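Long-range contact in pollen receptor-like kinase 3 (Arabidopsis thaliana, PDB 5WLS), which is a receptor-like kinase of pollen whose leucine-rich-repeat extracellular domain resembles the SERK co-receptors and which probably takes part in signalling at the cell surface: residues L4-D17 with L51-L65. Sequence-based numbering, arbitrary orientation.
With NAG (2-acetamido-2-deoxy-beta-D-glucopyranose), chain E.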
ATOM      1  N   LEU A   4     -22.163   0.069   4.820  1.00 70.69           N
ATOM      2  CA  LEU A   4     -20.970  -0.655   4.394  1.00 68.20           C
ATOM      3  C   LEU A   4     -19.740  -0.193   5.156  1.00 70.00           C
ATOM      4  O   LEU A   4     -18.880  -1.013   5.520  1.00 69.50           O
ATOM      5  CB  LEU A   4     -20.781  -0.456   2.895  1.00 69.91           C
ATOM      6  CG  LEU A   4     -20.519   0.980   2.440  1.00 87.13           C
ATOM      7  CD1 LEU A   4     -20.263   0.948   1.017  1.00 89.20           C
ATOM      8  CD2 LEU A   4     -21.612   1.974   2.690  1.00 94.23           C
ATOM      9  N   VAL A   5     -19.632   1.119   5.360  1.00 69.19           N
ATOM     10  CA  VAL A   5     -18.612   1.691   6.223  1.00 67.45           C
ATOM     11  C   VAL A   5     -18.728   1.132   7.637  1.00 68.66           C
ATOM     12  O   VAL A   5     -17.711   0.883   8.301  1.00 71.66           O
ATOM     13  CB  VAL A   5     -18.716   3.224   6.169  1.00 67.42           C
ATOM     14  CG1 VAL A   5     -17.719   3.868   7.071  1.00 67.90           C
ATOM     15  CG2 VAL A   5     -18.492   3.686   4.743  1.00 70.12           C
ATOM     16  N   ARG A   6     -19.955   0.887   8.120  1.00 65.93           N
ATOM     17  CA  ARG A   6     -19.983   0.314   9.460  1.00 70.57           C
ATOM     18  C   ARG A   6     -20.014  -1.214   9.442  1.00 64.94           C
ATOM     19  O   ARG A   6     -19.817  -1.833  10.491  1.00 64.93           O
ATOM     20  CB  ARG A   6     -21.164   0.850  10.274  1.00 77.89           C
ATOM     21  CG  ARG A   6     -20.956   0.614  11.773  1.00 84.87           C
ATOM     22  CD  ARG A   6     -22.156   0.059  12.503  1.00 90.46           C
ATOM     23  NE  ARG A   6     -22.061   0.292  13.945  1.00 97.38           N
ATOM     24  CZ  ARG A   6     -22.707  -0.425  14.860  1.00102.57           C
ATOM     25  NH1 ARG A   6     -23.496  -1.422  14.486  1.00103.40           N
ATOM     26  NH2 ARG A   6     -22.564  -0.146  16.150  1.00104.13           N
ATOM     27  N   PHE A   7     -20.174  -1.836   8.270  1.00 58.67           N
ATOM     28  CA  PHE A   7     -19.701  -3.208   8.100  1.00 63.88           C
ATOM     29  C   PHE A   7     -18.209  -3.259   8.351  1.00 66.17           C
ATOM     30  O   PHE A   7     -17.713  -4.113   9.093  1.00 65.29           O
ATOM     31  CB  PHE A   7     -19.978  -3.735   6.683  1.00 72.94           C
ATOM     32  CG  PHE A   7     -21.430  -3.929   6.337  1.00 81.48           C
ATOM     33  CD1 PHE A   7     -22.424  -3.902   7.302  1.00 90.22           C
ATOM     34  CD2 PHE A   7     -21.791  -4.170   5.019  1.00 77.01           C
ATOM     35  CE1 PHE A   7     -23.748  -4.079   6.941  1.00 94.66           C
ATOM     36  CE2 PHE A   7     -23.108  -4.357   4.660  1.00 84.15           C
ATOM     37  CZ  PHE A   7     -24.088  -4.313   5.624  1.00 94.47           C
ATOM     38  N   LYS A   8     -17.479  -2.325   7.738  1.00 63.54           N
ATOM     39  CA  LYS A   8     -16.027  -2.338   7.812  1.00 55.47           C
ATOM     40  C   LYS A   8     -15.543  -2.006   9.217  1.00 56.14           C
ATOM     41  O   LYS A   8     -14.550  -2.574   9.688  1.00 54.14           O
ATOM     42  CB  LYS A   8     -15.455  -1.354   6.793  1.00 50.21           C
ATOM     43  CG  LYS A   8     -13.974  -1.506   6.544  1.00 51.65           C
ATOM     44  CD  LYS A   8     -13.196  -0.450   7.302  1.00 53.79           C
ATOM     45  CE  LYS A   8     -11.719  -0.525   6.984  1.00 61.36           C
ATOM     46  NZ  LYS A   8     -10.951   0.474   7.771  1.00 66.01           N
ATOM     47  N   ARG A   9     -16.228  -1.094   9.905  1.00 57.72           N
ATOM     48  CA  ARG A   9     -15.859  -0.808  11.288  1.00 60.74           C
ATOM     49  C   ARG A   9     -16.061  -2.009  12.204  1.00 67.28           C
ATOM     50  O   ARG A   9     -15.318  -2.167  13.181  1.00 70.34           O
ATOM     51  CB  ARG A   9     -16.673   0.376  11.804  1.00 64.93           C
ATOM     52  CG  ARG A   9     -16.482   0.637  13.267  1.00 76.21           C
ATOM     53  CD  ARG A   9     -16.400   2.109  13.547  1.00 93.23           C
ATOM     54  NE  ARG A   9     -15.206   2.752  13.007  1.00 96.50           N
ATOM     55  CZ  ARG A   9     -14.216   3.223  13.757  1.00 89.67           C
ATOM     56  NH1 ARG A   9     -14.250   3.065  15.067  1.00 95.55           N
ATOM     57  NH2 ARG A   9     -13.175   3.814  13.195  1.00 85.06           N
ATOM     58  N   SER A  10     -17.016  -2.875  11.883  1.00 69.28           N
ATOM     59  CA  SER A  10     -17.416  -3.955  12.776  1.00 75.10           C
ATOM     60  C   SER A  10     -16.595  -5.215  12.530  1.00 83.85           C
ATOM     61  O   SER A  10     -17.140  -6.292  12.294  1.00 89.94           O
ATOM     62  CB  SER A  10     -18.904  -4.231  12.611  1.00 72.05           C
ATOM     63  OG  SER A  10     -19.358  -5.203  13.539  1.00 73.66           O
ATOM     64  N   VAL A  11     -15.269  -5.093  12.567  1.00 81.41           N
ATOM     65  CA  VAL A  11     -14.429  -6.282  12.515  1.00 79.98           C
ATOM     66  C   VAL A  11     -13.742  -6.504  13.864  1.00 93.97           C
ATOM     67  O   VAL A  11     -14.158  -7.383  14.625  1.00112.41           O
ATOM     68  CB  VAL A  11     -13.453  -6.228  11.319  1.00 60.42           C
ATOM     69  CG1 VAL A  11     -12.466  -5.048  11.369  1.00 50.86           C
ATOM     70  CG2 VAL A  11     -12.736  -7.548  11.213  1.00 58.11           C
ATOM     71  N   ASN A  12     -12.713  -5.713  14.182  1.00 79.48           N
ATOM     72  CA  ASN A  12     -12.022  -5.794  15.467  1.00 67.89           C
ATOM     73  C   ASN A  12     -11.141  -4.569  15.672  1.00 66.66           C
ATOM     74  O   ASN A  12     -10.140  -4.383  14.972  1.00 69.66           O
ATOM     75  CB  ASN A  12     -11.185  -7.074  15.568  1.00 68.98           C
ATOM     76  CG  ASN A  12     -11.929  -8.198  16.258  1.00 75.92           C
ATOM     77  OD1 ASN A  12     -12.602  -7.980  17.265  1.00 81.40           O
ATOM     78  ND2 ASN A  12     -11.820  -9.406  15.708  1.00 74.76           N
ATOM     79  N   ILE A  13     -11.511  -3.733  16.638  1.00 63.26           N
ATOM     80  CA  ILE A  13     -10.745  -2.555  17.025  1.00 56.02           C
ATOM     81  C   ILE A  13     -10.446  -2.658  18.517  1.00 56.97           C
ATOM     82  O   ILE A  13     -11.340  -2.969  19.312  1.00 65.58           O
ATOM     83  CB  ILE A  13     -11.513  -1.265  16.679  1.00 56.41           C
ATOM     84  CG1 ILE A  13     -10.919  -0.044  17.377  1.00 56.34           C
ATOM     85  CG2 ILE A  13     -12.993  -1.427  17.008  1.00 62.76           C
ATOM     86  CD1 ILE A  13     -11.629   1.244  17.015  1.00 60.77           C
ATOM     87  N   THR A  14      -9.189  -2.400  18.898  1.00 53.94           N
ATOM     88  CA  THR A  14      -8.738  -2.644  20.262  1.00 47.81           C
ATOM     89  C   THR A  14      -8.250  -1.412  21.013  1.00 46.47           C
ATOM     90  O   THR A  14      -8.052  -1.498  22.230  1.00 45.64           O
ATOM     91  CB  THR A  14      -7.609  -3.688  20.278  1.00 46.29           C
ATOM     92  OG1 THR A  14      -6.443  -3.145  19.648  1.00 47.24           O
ATOM     93  CG2 THR A  14      -8.036  -4.952  19.548  1.00 38.94           C
ATOM     94  N   LYS A  15      -8.048  -0.279  20.344  1.00 39.67           N
ATOM     95  CA  LYS A  15      -7.614   0.948  21.012  1.00 50.37           C
ATOM     96  C   LYS A  15      -8.396   2.110  20.419  1.00 54.65           C
ATOM     97  O   LYS A  15      -8.192   2.463  19.259  1.00 52.44           O
ATOM     98  CB  LYS A  15      -6.110   1.179  20.851  1.00 50.81           C
ATOM     99  CG  LYS A  15      -5.230  -0.009  21.191  1.00 53.01           C
ATOM    100  CD  LYS A  15      -5.064  -0.171  22.692  1.00 54.97           C
ATOM    101  CE  LYS A  15      -4.348  -1.470  23.026  1.00 59.16           C
ATOM    102  NZ  LYS A  15      -4.156  -1.635  24.494  1.00 63.83           N
ATOM    103  N   GLY A  16      -9.289   2.704  21.198  1.00 61.12           N
ATOM    104  CA  GLY A  16     -10.076   3.819  20.706  1.00 63.20           C
ATOM    105  C   GLY A  16     -11.478   3.404  20.312  1.00 73.89           C
ATOM    106  O   GLY A  16     -11.904   2.256  20.472  1.00 76.21           O
ATOM    107  N   ASP A  17     -12.198   4.376  19.754  1.00 86.20           N
ATOM    108  CA  ASP A  17     -13.644   4.268  19.626  1.00 93.36           C
ATOM    109  C   ASP A  17     -14.140   4.642  18.236  1.00 87.85           C
ATOM    110  O   ASP A  17     -13.339   4.838  17.317  1.00 58.78           O
ATOM    111  CB  ASP A  17     -14.314   5.133  20.691  1.00 93.66           C
ATOM    112  CG  ASP A  17     -13.757   6.538  20.730  1.00 97.39           C
ATOM    113  OD1 ASP A  17     -12.856   6.849  19.924  1.00 96.39           O
ATOM    114  OD2 ASP A  17     -14.228   7.336  21.570  1.00102.81           O
ATOM    115  N   LEU A  51      -5.499   2.690  16.061  1.00 38.19           N
ATOM    116  CA  LEU A  51      -6.654   2.194  16.791  1.00 38.61           C
ATOM    117  C   LEU A  51      -6.505   0.731  17.173  1.00 38.49           C
ATOM    118  O   LEU A  51      -7.449   0.137  17.705  1.00 45.16           O
ATOM    119  CB  LEU A  51      -7.934   2.391  15.978  1.00 44.09           C
ATOM    120  CG  LEU A  51      -8.428   3.818  15.741  1.00 45.78           C
ATOM    121  CD1 LEU A  51      -9.643   3.804  14.824  1.00 45.54           C
ATOM    122  CD2 LEU A  51      -8.746   4.538  17.042  1.00 40.20           C
ATOM    123  N   GLY A  52      -5.342   0.138  16.920  1.00 42.37           N
ATOM    124  CA  GLY A  52      -5.158  -1.261  17.237  1.00 37.27           C
ATOM    125  C   GLY A  52      -6.065  -2.168  16.443  1.00 42.47           C
ATOM    126  O   GLY A  52      -6.489  -3.209  16.959  1.00 49.82           O
ATOM    127  N   LEU A  53      -6.409  -1.785  15.211  1.00 39.78           N
ATOM    128  CA  LEU A  53      -7.228  -2.654  14.377  1.00 40.26           C
ATOM    129  C   LEU A  53      -6.555  -4.009  14.246  1.00 46.08           C
ATOM    130  O   LEU A  53      -5.459  -4.123  13.690  1.00 47.86           O
ATOM    131  CB  LEU A  53      -7.462  -2.033  12.997  1.00 36.67           C
ATOM    132  CG  LEU A  53      -7.961  -0.593  12.909  1.00 45.21           C
ATOM    133  CD1 LEU A  53      -8.073  -0.157  11.461  1.00 45.67           C
ATOM    134  CD2 LEU A  53      -9.327  -0.515  13.568  1.00 42.28           C
ATOM    135  N   SER A  54      -7.220  -5.028  14.777  1.00 52.47           N
ATOM    136  CA  SER A  54      -6.667  -6.365  14.876  1.00 51.67           C
ATOM    137  C   SER A  54      -7.404  -7.371  14.012  1.00 50.86           C
ATOM    138  O   SER A  54      -6.961  -8.520  13.911  1.00 54.01           O
ATOM    139  CB  SER A  54      -6.688  -6.836  16.338  1.00 51.44           C
ATOM    140  OG  SER A  54      -6.326  -8.200  16.440  1.00 70.12           O
ATOM    141  N   GLY A  55      -8.503  -6.974  13.392  1.00 49.11           N
ATOM    142  CA  GLY A  55      -9.353  -7.882  12.659  1.00 56.66           C
ATOM    143  C   GLY A  55      -8.927  -8.042  11.219  1.00 66.68           C
ATOM    144  O   GLY A  55      -7.741  -7.976  10.880  1.00 65.40           O
ATOM    145  N   THR A  56      -9.915  -8.262  10.362  1.00 69.37           N
ATOM    146  CA  THR A  56      -9.715  -8.566   8.956  1.00 65.92           C
ATOM    147  C   THR A  56     -10.465  -7.548   8.108  1.00 66.39           C
ATOM    148  O   THR A  56     -11.614  -7.207   8.402  1.00 76.50           O
ATOM    149  CB  THR A  56     -10.202  -9.985   8.640  1.00 65.92           C
ATOM    150  OG1 THR A  56      -9.292 -10.937   9.205  1.00 68.07           O
ATOM    151  CG2 THR A  56     -10.276 -10.210   7.140  1.00 69.31           C
ATOM    152  N   ILE A  57      -9.818  -7.056   7.063  1.00 61.28           N
ATOM    153  CA  ILE A  57     -10.493  -6.184   6.111  1.00 57.13           C
ATOM    154  C   ILE A  57     -11.324  -7.043   5.170  1.00 50.36           C
ATOM    155  O   ILE A  57     -10.832  -8.034   4.617  1.00 44.75           O
ATOM    156  CB  ILE A  57      -9.472  -5.336   5.338  1.00 58.92           C
ATOM    157  CG1 ILE A  57      -8.838  -4.302   6.263  1.00 46.91           C
ATOM    158  CG2 ILE A  57     -10.127  -4.663   4.142  1.00 65.94           C
ATOM    159  CD1 ILE A  57      -7.575  -3.720   5.707  1.00 53.81           C
ATOM    160  N   ASN A  58     -12.589  -6.673   4.992  1.00 52.22           N
ATOM    161  CA  ASN A  58     -13.473  -7.316   4.024  1.00 56.44           C
ATOM    162  C   ASN A  58     -13.681  -6.319   2.890  1.00 50.71           C
ATOM    163  O   ASN A  58     -14.463  -5.372   3.015  1.00 55.77           O
ATOM    164  CB  ASN A  58     -14.791  -7.738   4.664  1.00 63.92           C
ATOM    165  CG  ASN A  58     -15.590  -8.673   3.778  1.00 73.84           C
ATOM    166  OD1 ASN A  58     -15.209  -8.943   2.639  1.00 72.22           O
ATOM    167  ND2 ASN A  58     -16.697  -9.183   4.303  1.00 82.30           N
ATOM    168  N   ILE A  59     -12.977  -6.546   1.779  1.00 43.61           N
ATOM    169  CA  ILE A  59     -12.927  -5.566   0.702  1.00 51.70           C
ATOM    170  C   ILE A  59     -14.238  -5.497  -0.076  1.00 63.21           C
ATOM    171  O   ILE A  59     -14.507  -4.490  -0.740  1.00 63.27           O
ATOM    172  CB  ILE A  59     -11.696  -5.885  -0.170  1.00 60.72           C
ATOM    173  CG1 ILE A  59     -10.465  -5.254   0.480  1.00 66.89           C
ATOM    174  CG2 ILE A  59     -11.849  -5.404  -1.608  1.00 56.76           C
ATOM    175  CD1 ILE A  59      -9.186  -5.570  -0.202  1.00 68.65           C
ATOM    176  N   GLU A  60     -15.097  -6.513   0.034  1.00 67.60           N
ATOM    177  CA  GLU A  60     -16.413  -6.413  -0.589  1.00 67.83           C
ATOM    178  C   GLU A  60     -17.221  -5.268   0.008  1.00 62.52           C
ATOM    179  O   GLU A  60     -18.031  -4.647  -0.690  1.00 69.44           O
ATOM    180  CB  GLU A  60     -17.176  -7.731  -0.446  1.00 74.59           C
ATOM    181  CG  GLU A  60     -16.521  -8.917  -1.141  1.00 75.66           C
ATOM    182  CD  GLU A  60     -16.487  -8.770  -2.652  1.00 78.72           C
ATOM    183  OE1 GLU A  60     -17.396  -8.123  -3.212  1.00 80.96           O
ATOM    184  OE2 GLU A  60     -15.550  -9.310  -3.280  1.00 77.21           O
ATOM    185  N   ASP A  61     -17.011  -4.968   1.294  1.00 65.51           N
ATOM    186  CA  ASP A  61     -17.614  -3.777   1.886  1.00 66.12           C
ATOM    187  C   ASP A  61     -17.090  -2.507   1.224  1.00 65.22           C
ATOM    188  O   ASP A  61     -17.862  -1.589   0.925  1.00 74.40           O
ATOM    189  CB  ASP A  61     -17.347  -3.741   3.392  1.00 68.49           C
ATOM    190  CG  ASP A  61     -18.030  -4.873   4.132  1.00 73.96           C
ATOM    191  OD1 ASP A  61     -19.075  -5.357   3.650  1.00 77.47           O
ATOM    192  OD2 ASP A  61     -17.525  -5.274   5.200  1.00 76.91           O
ATOM    193  N   LEU A  62     -15.777  -2.436   0.984  1.00 51.67           N
ATOM    194  CA  LEU A  62     -15.199  -1.231   0.399  1.00 51.18           C
ATOM    195  C   LEU A  62     -15.522  -1.092  -1.083  1.00 56.60           C
ATOM    196  O   LEU A  62     -15.422   0.016  -1.622  1.00 63.37           O
ATOM    197  CB  LEU A  62     -13.680  -1.215   0.594  1.00 55.33           C
ATOM    198  CG  LEU A  62     -13.101  -1.356   2.004  1.00 50.54           C
ATOM    199  CD1 LEU A  62     -11.579  -1.319   1.947  1.00 47.88           C
ATOM    200  CD2 LEU A  62     -13.634  -0.280   2.939  1.00 42.74           C
ATOM    201  N   LYS A  63     -15.905  -2.181  -1.754  1.00 54.21           N
ATOM    202  CA  LYS A  63     -16.327  -2.084  -3.146  1.00 61.00           C
ATOM    203  C   LYS A  63     -17.651  -1.353  -3.298  1.00 64.70           C
ATOM    204  O   LYS A  63     -17.935  -0.830  -4.380  1.00 67.15           O
ATOM    205  CB  LYS A  63     -16.441  -3.476  -3.772  1.00 58.94           C
ATOM    206  CG  LYS A  63     -15.125  -4.058  -4.259  1.00 67.29           C
ATOM    207  CD  LYS A  63     -15.265  -5.536  -4.585  1.00 71.20           C
ATOM    208  CE  LYS A  63     -15.920  -5.745  -5.944  1.00 70.85           C
ATOM    209  NZ  LYS A  63     -15.925  -7.180  -6.346  1.00 67.63           N
ATOM    210  N   ASP A  64     -18.461  -1.301  -2.243  1.00 61.47           N
ATOM    211  CA  ASP A  64     -19.743  -0.614  -2.302  1.00 72.09           C
ATOM    212  C   ASP A  64     -19.612   0.900  -2.128  1.00 73.12           C
ATOM    213  O   ASP A  64     -20.636   1.591  -2.083  1.00 81.72           O
ATOM    214  CB  ASP A  64     -20.694  -1.197  -1.253  1.00 77.21           C
ATOM    215  CG  ASP A  64     -21.012  -2.653  -1.484  1.00 76.56           C
ATOM    216  OD1 ASP A  64     -20.948  -3.106  -2.646  1.00 77.15           O
ATOM    217  OD2 ASP A  64     -21.319  -3.349  -0.491  1.00 72.64           O
ATOM    218  N   LEU A  65     -18.381   1.429  -2.031  1.00 69.73           N
ATOM    219  CA  LEU A  65     -18.095   2.856  -2.135  1.00 64.63           C
ATOM    220  C   LEU A  65     -17.526   3.134  -3.515  1.00 65.74           C
ATOM    221  O   LEU A  65     -16.336   2.880  -3.754  1.00 67.32           O
ATOM    222  CB  LEU A  65     -17.112   3.308  -1.051  1.00 59.48           C
ATOM    223  CG  LEU A  65     -17.389   2.913   0.392  1.00 58.97           C
ATOM    224  CD1 LEU A  65     -16.216   3.246   1.300  1.00 59.21           C
ATOM    225  CD2 LEU A  65     -18.564   3.837   0.752  1.00 59.85           C
TER
HETATM  226  C1  NAG E 301     -12.467 -10.602  16.205  1.00 74.30           C
HETATM  227  C2  NAG E 301     -11.625 -11.847  15.966  1.00 80.59           C
HETATM  228  C3  NAG E 301     -12.430 -13.088  16.324  1.00 83.07           C
HETATM  229  C4  NAG E 301     -12.926 -12.989  17.762  1.00 84.75           C
HETATM  230  C5  NAG E 301     -13.682 -11.676  17.981  1.00 84.50           C
HETATM  231  C6  NAG E 301     -14.056 -11.446  19.427  1.00 83.76           C
HETATM  232  C7  NAG E 301      -9.941 -11.488  14.222  1.00 84.74           C
HETATM  233  C8  NAG E 301      -9.610 -11.629  12.767  1.00 81.59           C
HETATM  234  N2  NAG E 301     -11.154 -11.914  14.592  1.00 86.76           N
HETATM  235  O3  NAG E 301     -11.624 -14.250  16.158  1.00 85.38           O
HETATM  236  O4  NAG E 301     -13.788 -14.082  18.058  1.00 89.08           O
HETATM  237  O5  NAG E 301     -12.873 -10.557  17.582  1.00 79.10           O
HETATM  238  O6  NAG E 301     -13.941 -10.075  19.783  1.00 74.91           O
HETATM  239  O7  NAG E 301      -9.147 -11.011  15.027  1.00 82.98           O
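Leu51 is the bump around which residues 13-17 fold. Its CD1 lies 3.9 Å from CD1 of Ile13, while CD2 faces Gly16 CA. The hollow calls for that glycine twice over: a beta carbon there would strike Leu51 CD2, and at these backbone angles it would also jam against Lys15 O. At Gly52, whose positive phi also favours glycine, a beta carbon would strike Thr14 OG1 and Lys15 CG; at Gly55, Val11 CG2 and Asn12 CB. Leu51 O accepts from Lys15 N (2.7 Å) and, more loosely, from Thr14 N in the carbonyl plane. Thr14 OG1, set between its own N and carbonyl carbon (chi1 67°), donates to Gly52 O at 2.7 Å, and Ser54 N reaches Asn12 O at 3.0 Å. Here the N-terminal cap of a leucine-rich-repeat solenoid is laid against the start of the coil, with Asn76 holding Leu51 N and Leu53 N from the next turn; Asn12 carries an N-linked sugar whose acetamido methyl, C8, sits near Thr56 OG1. Farther along, helix 4-9 runs nearly antiparallel to the short, weakly bonded helix 59-63, their axes approaching to 8.6 Å. Asp61 wedges its carboxylate against Phe7: Asp61 OD2 lies 3.3 Å from Phe7 CB, and OD1 at the ring edge beside CD2, the two planes 51° apart. With an alanine here, Phe7 is likely to lose its neighbour at CB and the CD2 edge, leaving the ring freer to turn. Alongside, Lys8 CG rests on Leu62 CD2 at 3.8 Å, and Leu65 CD2 meets Leu4 CD1 at 3.4 Å and, in another direction, Val5 CG2.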